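Local atomic coordinates of TetR family transcription regulator (Marinobacter aquaeolei, PDB entry 3PAS), a protein that probably binds DNA at regulatory sites as a helix-turn-helix transcription factor of the TetR family. Residues D6-A16 and A38-Y49; V67-F75 and R87-I95. All coordinates share one frame; numbering follows the deposited sequence. Where two conformers were deposited one is given.

Contact 1. Residues D6-A16 and A38-Y49; sequences DDSKRIAFLEA and AGLSPATLYIYY
Phe13 and Tyr48 meet where the axes of helix 6-16 and helix 42-48 pass 10.1 Å apart at an angle of 109°, with the CA atoms of Arg10 and Tyr48 and of Ala16 and Ala38 nearest each other. The Phe13 ring is the centre. Leu45 CA lies over one face, 3.8 Å from the ring centroid, a CH-pi contact, while Thr44 CG2 approaches the edge in the ring plane. Leu40 CD1 reaches Phe13 CZ at 3.4 Å. Near the N-terminal end of segment 6-16, Tyr48 is a knob in the hole formed by Asp6, Lys9, Arg10 and Phe13. Its CD1 sits over one face of the Arg10 guanidinium, yet the planes are 78° apart, so this is no stack. Arg10 runs extended from CG to NE (chi2 178°), which carries its guanidinium to Tyr48 O, and Arg10 NH1 makes a weak bond there (3.3 Å). Arg10 NE donates in plane to the syn lone pair of Asp6 OD1 at 2.8 Å, a salt bridge that helps hold the guanidinium in this orientation. Tyr49 OH touches Arg10 CG and Leu14 CG. At the far end Ala16 CB packs on Ala38 CB at 3.8 Å. The apolar core thus ties the predicted helix-turn-helix to the first helix, as in TetR DNA-binding domains, and the single weak polar bond across the contact suggests that apolar burial, more than polar bonding, holds the segments together.

Contact 2. Residues V67-F75 and R87-I95; sequences VIDAALDSF and RQWHTLFRI
Val67 and Leu92 make the apolar centre of the contact: their side chains cross at about a right angle, and CG1 of Val67 comes within 3.2 Å of CD2 of Leu92, tighter than ordinary van der Waals contact. The Val67 torsion explains the approach, since CG1 stands opposite the backbone N (chi1 172°) while CG2 is left to meet Ile95 CG2. The same Leu92 CD2 also faces the methyl of Ala71. One turn on, Ala70 CB packs against Ile95 CD1 at 3.7 Å. The small side chains of Ala70, Ala71 and Ser74 let the backbones close in: the CA atoms of Ala71 and Gln88 are 4.9 Å apart, and the segment axes approach to 8.0 Å. The two helices run roughly antiparallel, at 149°, and belong to helix 52-76 and helix 81-98, successive members of the all-helical TetR fold. On its other side helix 81-98 is backed by helices 148-167 and 175-189, against which Trp89 and Phe93 pack. Nearer the polar edge, the CG2 methyl of Thr91 packs against Ala70 CB at 4.1 Å, and its hydroxyl meets Ser74, with Thr91 OG1 and Ser74 OG 2.6 Å apart in the one of two Ser74 conformers described here. Thr91 OG1 also lies 3.2 Å from Arg87 O. A valine here would probably keep the methyl packing but leave Ser74 OG without its hydroxyl partner across the helices. Farther out, the Arg87 chain lies near the C-terminal end of helix 52-76, with Arg87 CD 3.4 Å from Ser74 O. Its NH1 donates to a water near the guanidinium plane, which in turn makes a weak bond to Ser74 OG in that same conformer.

The contacts come in series along the chain: contact 1 closes before contact 2 opens. Their centres lie 27 Å apart and their nearest atoms about 10 Å, without touching. Contact 1 belongs to the N-terminal region with the predicted helix-turn-helix, and contact 2 joins helix 52-76 to helix 81-98 nearer the middle of the chain. Helix 52-76 follows helix 42-48 directly and is one physical connection: Leu14 and Tyr49 of contact 1 touch its Thr59, Leu55 and Ala58, while its later part supplies residues 67-75. Glu15 additionally bonds to Tyr62 on that helix. This continuity is consistent with movements in the C-terminal region being passed to the DNA-binding end, as in TetR relatives.

Contact 1. Residues D6-A16 and A38-Y49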
loop_
_atom_site.group_PDB
_atom_site.type_symbol
_atom_site.label_atom_id
_atom_site.label_comp_id
_atom_site.label_asym_id
_atom_site.label_seq_id
_atom_site.Cartn_x
_atom_site.Cartn_y
_atom_site.Cartn_z
ATOM N N ASP B 6 15.680 -17.383 29.399
ATOM C CA ASP B 6 14.620 -17.987 28.589
ATOM C C ASP B 6 14.114 -16.978 27.571
ATOM O O ASP B 6 13.940 -17.298 26.379
ATOM C CB ASP B 6 13.454 -18.419 29.493
ATOM C CG ASP B 6 12.380 -19.221 28.750
ATOM O OD1 ASP B 6 11.559 -18.631 28.004
ATOM O OD2 ASP B 6 12.329 -20.448 28.967
ATOM N N ASP B 7 13.871 -15.763 28.059
ATOM C CA ASP B 7 13.462 -14.681 27.188
ATOM C C ASP B 7 14.515 -14.483 26.077
ATOM O O ASP B 7 14.151 -14.294 24.933
ATOM C CB ASP B 7 13.205 -13.394 27.979
ATOM C CG ASP B 7 11.897 -13.440 28.797
ATOM O OD1 ASP B 7 10.938 -14.169 28.432
ATOM O OD2 ASP B 7 11.821 -12.697 29.800
ATOM N N SER B 8 15.796 -14.626 26.381
ATOM C CA SER B 8 16.846 -14.384 25.391
ATOM C C SER B 8 16.980 -15.422 24.255
ATOM O O SER B 8 17.295 -15.069 23.106
ATOM C CB SER B 8 18.189 -14.210 26.102
ATOM O OG SER B 8 19.259 -14.357 25.195
ATOM N N LYS B 9 16.806 -16.701 24.567
ATOM C CA LYS B 9 16.808 -17.726 23.531
ATOM C C LYS B 9 15.540 -17.498 22.704
ATOM O O LYS B 9 15.569 -17.565 21.472
ATOM C CB LYS B 9 16.766 -19.148 24.138
ATOM C CG LYS B 9 17.982 -19.586 24.885
ATOM C CD LYS B 9 19.048 -20.093 23.966
ATOM C CE LYS B 9 20.174 -20.722 24.740
ATOM N NZ LYS B 9 19.773 -22.000 25.370
ATOM N N ARG B 10 14.435 -17.213 23.380
ATOM C CA ARG B 10 13.172 -16.982 22.694
ATOM C C ARG B 10 13.319 -15.811 21.725
ATOM O O ARG B 10 12.945 -15.930 20.583
ATOM C CB ARG B 10 12.007 -16.725 23.635
ATOM C CG ARG B 10 11.411 -17.982 24.277
ATOM C CD ARG B 10 10.257 -17.675 25.257
ATOM N NE ARG B 10 9.783 -18.926 25.895
ATOM C CZ ARG B 10 8.877 -19.759 25.367
ATOM N NH1 ARG B 10 8.318 -19.505 24.189
ATOM N NH2 ARG B 10 8.539 -20.886 25.997
ATOM N N ILE B 11 13.867 -14.695 22.201
ATOM C CA ILE B 11 14.121 -13.509 21.374
ATOM C C ILE B 11 14.987 -13.831 20.152
ATOM O O ILE B 11 14.762 -13.295 19.049
ATOM C CB ILE B 11 14.788 -12.368 22.212
ATOM C CG1 ILE B 11 13.806 -11.830 23.249
ATOM C CG2 ILE B 11 15.262 -11.187 21.314
ATOM C CD1 ILE B 11 12.708 -11.041 22.656
ATOM N N ALA B 12 15.968 -14.709 20.326
ATOM C CA ALA B 12 16.836 -15.090 19.239
ATOM C C ALA B 12 16.004 -15.748 18.153
ATOM O O ALA B 12 16.162 -15.413 16.952
ATOM C CB ALA B 12 17.996 -15.992 19.690
ATOM N N PHE B 13 15.091 -16.641 18.553
ATOM C CA PHE B 13 14.219 -17.299 17.569
ATOM C C PHE B 13 13.177 -16.394 16.936
ATOM O O PHE B 13 12.923 -16.511 15.736
ATOM C CB PHE B 13 13.535 -18.536 18.164
ATOM C CG PHE B 13 14.487 -19.654 18.522
ATOM C CD1 PHE B 13 15.270 -20.277 17.554
ATOM C CD2 PHE B 13 14.601 -20.070 19.835
ATOM C CE1 PHE B 13 16.140 -21.291 17.885
ATOM C CE2 PHE B 13 15.458 -21.106 20.165
ATOM C CZ PHE B 13 16.238 -21.721 19.186
ATOM N N LEU B 14 12.558 -15.519 17.740
ATOM C CA LEU B 14 11.569 -14.615 17.268
ATOM C C LEU B 14 12.185 -13.624 16.256
ATOM O O LEU B 14 11.651 -13.429 15.189
ATOM C CB LEU B 14 10.916 -13.871 18.442
ATOM C CG LEU B 14 10.120 -14.755 19.397
ATOM C CD1 LEU B 14 9.957 -14.094 20.760
ATOM C CD2 LEU B 14 8.796 -15.164 18.737
ATOM N N GLU B 15 13.346 -13.068 16.591
ATOM C CA GLU B 15 14.067 -12.167 15.691
ATOM C C GLU B 15 14.534 -12.876 14.406
ATOM O O GLU B 15 14.432 -12.329 13.321
ATOM C CB GLU B 15 15.250 -11.546 16.452
ATOM C CG GLU B 15 14.848 -10.436 17.415
ATOM C CD GLU B 15 14.340 -9.154 16.709
ATOM O OE1 GLU B 15 14.595 -8.947 15.488
ATOM O OE2 GLU B 15 13.661 -8.347 17.364
ATOM N N ALA B 16 15.013 -14.104 14.517
ATOM C CA ALA B 16 15.439 -14.869 13.335
ATOM C C ALA B 16 14.237 -15.128 12.416
ATOM O O ALA B 16 14.369 -15.115 11.186
ATOM C CB ALA B 16 16.085 -16.195 13.764
ATOM N N ALA B 38 19.286 -18.078 13.929
ATOM C CA ALA B 38 19.422 -17.790 15.316
ATOM C C ALA B 38 20.730 -18.301 15.955
ATOM O O ALA B 38 20.944 -18.054 17.111
ATOM C CB ALA B 38 18.200 -18.383 16.102
ATOM N N GLY B 39 21.524 -19.110 15.265
ATOM C CA GLY B 39 22.735 -19.714 15.856
ATOM C C GLY B 39 22.488 -20.876 16.807
ATOM O O GLY B 39 23.329 -21.175 17.681
ATOM N N LEU B 40 21.353 -21.551 16.642
ATOM C CA LEU B 40 20.919 -22.598 17.561
ATOM C C LEU B 40 20.367 -23.809 16.825
ATOM O O LEU B 40 20.144 -23.772 15.647
ATOM C CB LEU B 40 19.862 -22.011 18.509
ATOM C CG LEU B 40 20.339 -20.848 19.374
ATOM C CD1 LEU B 40 19.128 -20.120 20.003
ATOM C CD2 LEU B 40 21.355 -21.334 20.452
ATOM N N SER B 41 20.217 -24.925 17.522
ATOM C CA SER B 41 19.772 -26.137 16.887
ATOM C C SER B 41 18.252 -26.160 16.781
ATOM O O SER B 41 17.589 -25.489 17.529
ATOM C CB SER B 41 20.205 -27.347 17.695
ATOM O OG SER B 41 19.539 -27.409 18.947
ATOM N N PRO B 42 17.705 -26.921 15.823
ATOM C CA PRO B 42 16.258 -27.121 15.812
ATOM C C PRO B 42 15.758 -27.757 17.118
ATOM O O PRO B 42 14.675 -27.413 17.583
ATOM C CB PRO B 42 16.036 -28.058 14.630
ATOM C CG PRO B 42 17.203 -27.824 13.737
ATOM C CD PRO B 42 18.358 -27.435 14.616
ATOM N N ALA B 43 16.537 -28.668 17.726
ATOM C CA ALA B 43 16.146 -29.285 19.021
ATOM C C ALA B 43 15.919 -28.196 20.052
ATOM O O ALA B 43 14.935 -28.222 20.767
ATOM C CB ALA B 43 17.246 -30.366 19.533
ATOM N N THR B 44 16.768 -27.186 20.051
ATOM C CA THR B 44 16.597 -26.042 20.947
ATOM C C THR B 44 15.347 -25.235 20.632
ATOM O O THR B 44 14.623 -24.856 21.526
ATOM C CB THR B 44 17.851 -25.148 20.950
ATOM O OG1 THR B 44 18.966 -25.937 21.392
ATOM C CG2 THR B 44 17.670 -23.949 21.880
ATOM N N LEU B 45 15.130 -24.932 19.354
ATOM C CA LEU B 45 13.964 -24.244 18.925
ATOM C C LEU B 45 12.719 -24.949 19.467
ATOM O O LEU B 45 11.810 -24.286 20.022
ATOM C CB LEU B 45 13.936 -24.146 17.385
ATOM C CG LEU B 45 12.833 -23.279 16.782
ATOM C CD1 LEU B 45 13.235 -22.672 15.379
ATOM C CD2 LEU B 45 11.529 -24.079 16.665
ATOM N N TYR B 46 12.653 -26.273 19.306
ATOM C CA TYR B 46 11.508 -27.007 19.787
ATOM C C TYR B 46 11.289 -26.973 21.311
ATOM O O TYR B 46 10.204 -27.296 21.795
ATOM C CB TYR B 46 11.510 -28.443 19.292
ATOM C CG TYR B 46 11.372 -28.599 17.769
ATOM C CD1 TYR B 46 10.367 -27.961 17.058
ATOM C CD2 TYR B 46 12.246 -29.404 17.063
ATOM C CE1 TYR B 46 10.225 -28.141 15.697
ATOM C CE2 TYR B 46 12.132 -29.580 15.698
ATOM C CZ TYR B 46 11.117 -28.955 15.028
ATOM O OH TYR B 46 11.025 -29.120 13.696
ATOM N N ILE B 47 12.293 -26.589 22.068
ATOM C CA ILE B 47 12.069 -26.392 23.529
ATOM C C ILE B 47 11.009 -25.284 23.736
ATOM O O ILE B 47 10.107 -25.363 24.596
ATOM C CB ILE B 47 13.373 -26.001 24.273
ATOM C CG1 ILE B 47 14.420 -27.110 24.149
ATOM C CG2 ILE B 47 13.063 -25.732 25.734
ATOM C CD1 ILE B 47 15.820 -26.780 24.697
ATOM N N TYR B 48 11.104 -24.265 22.906
ATOM C CA TYR B 48 10.277 -23.076 23.067
ATOM C C TYR B 48 9.034 -23.005 22.189
ATOM O O TYR B 48 8.021 -22.425 22.594
ATOM C CB TYR B 48 11.158 -21.858 22.799
ATOM C CG TYR B 48 12.353 -21.857 23.690
ATOM C CD1 TYR B 48 12.253 -21.529 25.037
ATOM C CD2 TYR B 48 13.570 -22.259 23.214
ATOM C CE1 TYR B 48 13.400 -21.558 25.873
ATOM C CE2 TYR B 48 14.685 -22.315 24.018
ATOM C CZ TYR B 48 14.604 -21.961 25.341
ATOM O OH TYR B 48 15.735 -22.033 26.093
ATOM N N TYR B 49 9.124 -23.586 20.988
ATOM C CA TYR B 49 8.051 -23.508 19.989
ATOM C C TYR B 49 7.807 -24.897 19.450
ATOM O O TYR B 49 8.751 -25.574 19.061
ATOM C CB TYR B 49 8.429 -22.525 18.878
ATOM C CG TYR B 49 8.688 -21.169 19.493
ATOM C CD1 TYR B 49 7.622 -20.379 19.951
ATOM C CD2 TYR B 49 9.974 -20.718 19.690
ATOM C CE1 TYR B 49 7.856 -19.232 20.597
ATOM C CE2 TYR B 49 10.220 -19.533 20.304
ATOM C CZ TYR B 49 9.168 -18.798 20.761
ATOM O OH TYR B 49 9.399 -17.622 21.403
#

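Contact 2. Residues V67-F75 and R87-I95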
loop_
_atom_site.group_PDB
_atom_site.type_symbol
_atom_site.label_atom_id
_atom_site.label_comp_id
_atom_site.label_asym_id
_atom_site.label_seq_id
_atom_site.Cartn_x
_atom_site.Cartn_y
_atom_site.Cartn_z
ATOM N N VAL B 67 5.566 -3.035 18.727
ATOM C CA VAL B 67 5.064 -1.845 18.071
ATOM C C VAL B 67 3.884 -1.200 18.787
ATOM O O VAL B 67 3.884 0.014 18.969
ATOM C CB VAL B 67 4.698 -2.085 16.589
ATOM C CG1 VAL B 67 3.996 -0.873 16.017
ATOM C CG2 VAL B 67 5.973 -2.427 15.776
ATOM N N ILE B 68 2.861 -1.984 19.132
ATOM C CA ILE B 68 1.658 -1.448 19.818
ATOM C C ILE B 68 2.050 -0.815 21.142
ATOM O O ILE B 68 1.615 0.304 21.466
ATOM C CB ILE B 68 0.613 -2.549 20.065
ATOM C CG1 ILE B 68 0.052 -2.993 18.703
ATOM C CG2 ILE B 68 -0.464 -2.073 21.073
ATOM C CD1 ILE B 68 -0.863 -4.215 18.757
ATOM N N ASP B 69 2.863 -1.510 21.943
ATOM C CA ASP B 69 3.255 -0.958 23.245
ATOM C C ASP B 69 4.011 0.384 23.160
ATOM O O ASP B 69 3.756 1.281 23.972
ATOM C CB ASP B 69 4.056 -1.955 24.058
ATOM C CG ASP B 69 3.259 -3.198 24.390
ATOM O OD1 ASP B 69 2.012 -3.197 24.227
ATOM O OD2 ASP B 69 3.884 -4.212 24.773
ATOM N N ALA B 70 4.939 0.505 22.205
ATOM C CA ALA B 70 5.649 1.742 21.958
ATOM C C ALA B 70 4.686 2.835 21.531
ATOM O O ALA B 70 4.795 3.965 21.991
ATOM C CB ALA B 70 6.742 1.568 20.871
ATOM N N ALA B 71 3.764 2.504 20.643
ATOM C CA ALA B 71 2.757 3.456 20.185
ATOM C C ALA B 71 1.858 3.922 21.335
ATOM O O ALA B 71 1.593 5.109 21.428
ATOM C CB ALA B 71 1.892 2.897 19.009
ATOM N N LEU B 72 1.386 2.990 22.179
ATOM C CA LEU B 72 0.507 3.302 23.319
ATOM C C LEU B 72 1.206 4.194 24.346
ATOM O O LEU B 72 0.588 5.099 24.934
ATOM C CB LEU B 72 0.049 2.035 24.037
ATOM C CG LEU B 72 -0.949 1.107 23.371
ATOM C CD1 LEU B 72 -1.190 -0.154 24.271
ATOM C CD2 LEU B 72 -2.221 1.825 23.072
ATOM N N ASP B 73 2.489 3.916 24.557
ATOM C CA ASP B 73 3.296 4.655 25.480
ATOM C C ASP B 73 3.389 6.110 25.001
ATOM O O ASP B 73 3.206 7.059 25.770
ATOM C CB ASP B 73 4.672 4.034 25.575
ATOM C CG ASP B 73 5.608 4.843 26.457
ATOM O OD1 ASP B 73 5.383 4.826 27.662
ATOM O OD2 ASP B 73 6.539 5.498 25.951
ATOM N N SER B 74 3.693 6.275 23.713
ATOM C CA SER B 74 3.831 7.621 23.162
ATOM C C SER B 74 2.484 8.332 23.143
ATOM O O SER B 74 2.395 9.501 23.503
ATOM C CB SER B 74 4.424 7.609 21.763
ATOM O OG SER B 74 5.772 7.239 21.805
ATOM N N PHE B 75 1.444 7.632 22.697
ATOM C CA PHE B 75 0.085 8.169 22.664
ATOM C C PHE B 75 -0.301 8.681 24.070
ATOM O O PHE B 75 -0.871 9.752 24.215
ATOM C CB PHE B 75 -0.944 7.091 22.181
ATOM C CG PHE B 75 -2.387 7.592 22.087
ATOM C CD1 PHE B 75 -2.791 8.398 21.044
ATOM C CD2 PHE B 75 -3.350 7.185 23.013
ATOM C CE1 PHE B 75 -4.097 8.855 20.944
ATOM C CE2 PHE B 75 -4.684 7.643 22.916
ATOM C CZ PHE B 75 -5.055 8.449 21.901
ATOM N N ARG B 87 2.431 12.134 18.587
ATOM C CA ARG B 87 3.584 11.477 19.211
ATOM C C ARG B 87 3.711 10.058 18.724
ATOM O O ARG B 87 4.783 9.598 18.435
ATOM C CB ARG B 87 3.477 11.454 20.713
ATOM C CG ARG B 87 3.587 12.793 21.309
ATOM C CD ARG B 87 3.232 12.749 22.787
ATOM N NE ARG B 87 3.802 13.901 23.496
ATOM C CZ ARG B 87 5.010 13.925 24.071
ATOM N NH1 ARG B 87 5.830 12.865 24.060
ATOM N NH2 ARG B 87 5.403 15.040 24.659
ATOM N N GLN B 88 2.603 9.341 18.678
ATOM C CA GLN B 88 2.536 7.937 18.223
ATOM C C GLN B 88 3.066 7.825 16.799
ATOM O O GLN B 88 3.740 6.893 16.447
ATOM C CB GLN B 88 1.082 7.469 18.244
ATOM C CG GLN B 88 0.704 6.391 17.195
ATOM C CD GLN B 88 -0.539 6.831 16.461
ATOM O OE1 GLN B 88 -0.497 7.733 15.582
ATOM N NE2 GLN B 88 -1.688 6.259 16.870
ATOM N N TRP B 89 2.692 8.792 15.984
ATOM C CA TRP B 89 3.103 8.834 14.557
ATOM C C TRP B 89 4.584 8.920 14.421
ATOM O O TRP B 89 5.190 8.147 13.668
ATOM C CB TRP B 89 2.426 9.976 13.832
ATOM C CG TRP B 89 2.912 10.297 12.466
ATOM C CD1 TRP B 89 4.061 10.935 12.130
ATOM C CD2 TRP B 89 2.240 10.004 11.236
ATOM N NE1 TRP B 89 4.164 11.030 10.770
ATOM C CE2 TRP B 89 3.045 10.486 10.202
ATOM C CE3 TRP B 89 1.015 9.396 10.922
ATOM C CZ2 TRP B 89 2.677 10.395 8.847
ATOM C CZ3 TRP B 89 0.649 9.306 9.622
ATOM C CH2 TRP B 89 1.499 9.813 8.566
ATOM N N HIS B 90 5.181 9.851 15.145
ATOM C CA HIS B 90 6.633 9.994 15.159
ATOM C C HIS B 90 7.295 8.716 15.661
ATOM O O HIS B 90 8.301 8.301 15.102
ATOM C CB HIS B 90 7.116 11.208 15.994
ATOM C CG HIS B 90 7.079 12.517 15.255
ATOM N ND1 HIS B 90 8.176 13.045 14.594
ATOM C CD2 HIS B 90 6.080 13.410 15.100
ATOM C CE1 HIS B 90 7.838 14.211 14.066
ATOM N NE2 HIS B 90 6.562 14.444 14.345
ATOM N N THR B 91 6.771 8.095 16.727
ATOM C CA THR B 91 7.405 6.856 17.265
ATOM C C THR B 91 7.325 5.678 16.242
ATOM O O THR B 91 8.317 5.005 15.964
ATOM C CB THR B 91 6.748 6.456 18.587
ATOM O OG1 THR B 91 7.003 7.511 19.514
ATOM C CG2 THR B 91 7.334 5.151 19.072
ATOM N N LEU B 92 6.172 5.529 15.613
ATOM C CA LEU B 92 5.969 4.483 14.597
ATOM C C LEU B 92 6.858 4.700 13.352
ATOM O O LEU B 92 7.439 3.760 12.804
ATOM C CB LEU B 92 4.537 4.413 14.170
ATOM C CG LEU B 92 3.513 3.732 15.100
ATOM C CD1 LEU B 92 2.075 4.040 14.636
ATOM C CD2 LEU B 92 3.729 2.276 15.289
ATOM N N PHE B 93 6.978 5.937 12.939
ATOM C CA PHE B 93 7.774 6.256 11.768
ATOM C C PHE B 93 9.236 5.915 12.087
ATOM O O PHE B 93 9.915 5.312 11.256
ATOM C CB PHE B 93 7.581 7.720 11.397
ATOM C CG PHE B 93 7.854 8.016 9.947
ATOM C CD1 PHE B 93 9.123 7.889 9.440
ATOM C CD2 PHE B 93 6.856 8.502 9.117
ATOM C CE1 PHE B 93 9.391 8.186 8.132
ATOM C CE2 PHE B 93 7.109 8.756 7.814
ATOM C CZ PHE B 93 8.388 8.636 7.312
ATOM N N ARG B 94 9.704 6.248 13.302
ATOM C CA ARG B 94 11.071 5.948 13.699
ATOM C C ARG B 94 11.320 4.456 13.803
ATOM O O ARG B 94 12.384 3.986 13.434
ATOM C CB ARG B 94 11.409 6.607 15.031
ATOM C CG ARG B 94 11.532 8.095 14.910
ATOM C CD ARG B 94 11.776 8.783 16.263
ATOM N NE ARG B 94 12.252 10.151 16.032
ATOM C CZ ARG B 94 13.374 10.687 16.510
ATOM N NH1 ARG B 94 14.193 10.023 17.333
ATOM N NH2 ARG B 94 13.667 11.929 16.163
ATOM N N ILE B 95 10.351 3.714 14.326
ATOM C CA ILE B 95 10.455 2.259 14.387
ATOM C C ILE B 95 10.589 1.670 12.991
ATOM O O ILE B 95 11.443 0.806 12.774
ATOM C CB ILE B 95 9.276 1.597 15.147
ATOM C CG1 ILE B 95 9.285 2.025 16.625
ATOM C CG2 ILE B 95 9.295 0.047 14.954
ATOM C CD1 ILE B 95 7.937 1.712 17.387
HETATM O O HOH W 1 6.283 10.531 22.742
#